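Local coordinates for phosphate ABC transporter, phosphate-binding protein (Clostridium perfringens, PDB 4Q8R) that probably captures inorganic phosphate with high affinity outside the cell membrane and delivers it to an ABC-type importer, at residues K100-T104 against A169-I173. Numbering follows the deposited sequence.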
loop_
_atom_site.group_PDB
_atom_site.type_symbol
_atom_site.label_atom_id
_atom_site.label_comp_id
_atom_site.label_asym_id
_atom_site.label_seq_id
_atom_site.Cartn_x
_atom_site.Cartn_y
_atom_site.Cartn_z
ATOM N N LYS A 100 -17.489 -4.033 -0.381
ATOM C CA LYS A 100 -17.932 -3.656 0.972
ATOM C C LYS A 100 -18.703 -4.821 1.560
ATOM O O LYS A 100 -18.504 -5.177 2.729
ATOM C CB LYS A 100 -18.786 -2.440 0.966
ATOM C CG LYS A 100 -19.191 -1.869 2.360
ATOM C CD LYS A 100 -20.069 -0.654 2.213
ATOM C CE LYS A 100 -20.804 -0.415 3.491
ATOM N NZ LYS A 100 -21.481 0.888 3.492
ATOM N N ASP A 101 -19.642 -5.363 0.805
ATOM C CA ASP A 101 -20.450 -6.502 1.278
ATOM C C ASP A 101 -19.630 -7.701 1.659
ATOM O O ASP A 101 -19.936 -8.377 2.652
ATOM C CB ASP A 101 -21.441 -6.920 0.192
ATOM C CG ASP A 101 -22.573 -5.958 0.006
ATOM O OD1 ASP A 101 -22.746 -4.964 0.784
ATOM O OD2 ASP A 101 -23.379 -6.215 -0.907
ATOM N N ILE A 102 -18.564 -8.003 0.925
ATOM C CA ILE A 102 -17.651 -9.039 1.321
ATOM C C ILE A 102 -16.943 -8.723 2.633
ATOM O O ILE A 102 -16.900 -9.551 3.568
ATOM C CB ILE A 102 -16.567 -9.280 0.217
ATOM C CG1 ILE A 102 -17.254 -9.781 -1.099
ATOM C CG2 ILE A 102 -15.515 -10.275 0.645
ATOM C CD1 ILE A 102 -16.315 -9.598 -2.258
ATOM N N TYR A 103 -16.382 -7.541 2.733
ATOM C CA TYR A 103 -15.551 -7.195 3.901
ATOM C C TYR A 103 -16.381 -6.982 5.167
ATOM O O TYR A 103 -15.849 -7.106 6.260
ATOM C CB TYR A 103 -14.602 -6.040 3.582
ATOM C CG TYR A 103 -13.331 -6.584 3.023
ATOM C CD1 TYR A 103 -13.244 -6.911 1.632
ATOM C CD2 TYR A 103 -12.232 -6.807 3.779
ATOM C CE1 TYR A 103 -12.133 -7.523 1.165
ATOM C CE2 TYR A 103 -11.094 -7.401 3.305
ATOM C CZ TYR A 103 -11.057 -7.794 1.975
ATOM O OH TYR A 103 -9.948 -8.412 1.456
ATOM N N THR A 104 -17.654 -6.715 5.045
ATOM C CA THR A 104 -18.494 -6.561 6.232
ATOM C C THR A 104 -19.229 -7.842 6.550
ATOM O O THR A 104 -20.069 -7.860 7.453
ATOM C CB THR A 104 -19.509 -5.401 6.059
ATOM O OG1 THR A 104 -20.385 -5.656 4.954
ATOM C CG2 THR A 104 -18.803 -4.046 5.869
ATOM N N ALA A 169 -9.530 -17.242 -1.135
ATOM C CA ALA A 169 -9.195 -16.010 -0.457
ATOM C C ALA A 169 -9.372 -14.751 -1.325
ATOM O O ALA A 169 -9.247 -14.766 -2.584
ATOM C CB ALA A 169 -7.782 -16.111 0.005
ATOM N N ILE A 170 -9.526 -13.619 -0.658
ATOM C CA ILE A 170 -9.520 -12.322 -1.267
ATOM C C ILE A 170 -8.731 -11.416 -0.302
ATOM O O ILE A 170 -8.891 -11.501 0.958
ATOM C CB ILE A 170 -10.916 -11.804 -1.558
ATOM C CG1 ILE A 170 -10.854 -10.493 -2.318
ATOM C CG2 ILE A 170 -11.808 -11.650 -0.265
ATOM C CD1 ILE A 170 -12.164 -10.012 -2.897
ATOM N N GLY A 171 -7.854 -10.562 -0.853
ATOM C CA GLY A 171 -7.117 -9.584 -0.038
ATOM C C GLY A 171 -6.908 -8.323 -0.825
ATOM O O GLY A 171 -7.332 -8.221 -1.953
ATOM N N TYR A 172 -6.236 -7.340 -0.210
ATOM C CA TYR A 172 -5.920 -6.088 -0.885
ATOM C C TYR A 172 -4.460 -5.769 -0.677
ATOM O O TYR A 172 -3.873 -6.029 0.343
ATOM C CB TYR A 172 -6.836 -4.975 -0.418
ATOM C CG TYR A 172 -6.919 -4.827 1.108
ATOM C CD1 TYR A 172 -5.891 -4.209 1.845
ATOM C CD2 TYR A 172 -8.052 -5.269 1.808
ATOM C CE1 TYR A 172 -6.017 -4.034 3.226
ATOM C CE2 TYR A 172 -8.132 -5.136 3.175
ATOM C CZ TYR A 172 -7.129 -4.540 3.856
ATOM O OH TYR A 172 -7.215 -4.369 5.223
ATOM N N ILE A 173 -3.874 -5.178 -1.703
ATOM C CA ILE A 173 -2.447 -4.970 -1.721
ATOM C C ILE A 173 -2.061 -3.930 -2.741
ATOM O O ILE A 173 -2.738 -3.754 -3.744
ATOM C CB ILE A 173 -1.776 -6.294 -2.059
ATOM C CG1 ILE A 173 -0.330 -6.328 -1.650
ATOM C CG2 ILE A 173 -1.914 -6.657 -3.571
ATOM C CD1 ILE A 173 0.276 -7.689 -1.694
#
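In the alpha/beta fold of this member of the periplasmic-binding-protein superfamily, the C-terminal end of helix 96-103 packs on one face of the mixed sheet, where Y103 reaches the central strand 169-174 and meets I170, G171 and Y172. The nearest CA atoms, those of I102 and I170, are 9.1 Å apart, and a long aromatic side chain with a polar end suits the task of spanning this layer. Its hydroxyl ends close over the strand, with OH 3.4 Å from CA of G171. The same OH lies 3.3 Å from the backbone O of I170. That buried hydroxyl is satisfied by a hydrogen bond to the carbonyl O of V123 on the adjacent parallel strand 121-125.

The rings of Y103 and Y172 meet at a slant, their planes inclined at 49° and their centroids 5.7 Å apart. CE2 of Y103 touches CE2 of Y172 at 3.7 Å. Y172 CG sits between its own backbone N and carbonyl carbon (chi1 51°), which sets the ring beside its neighbour, while its hydroxyl bonds to the backbone N of R125. F135 of helix 130-139 completes an aromatic cluster, stacked on Y172 and edge-to-face with Y103, so both phenols combine apolar ring packing with a polar end tied to strand 121-125.

Beside the tyrosines, two branched isoleucines fill the apolar layer between helix and sheet. I102 directs CG2 anti to its backbone N (chi1 -63° for CG1), and this methyl meets I170 CG2 tip to tip at 4.1 Å.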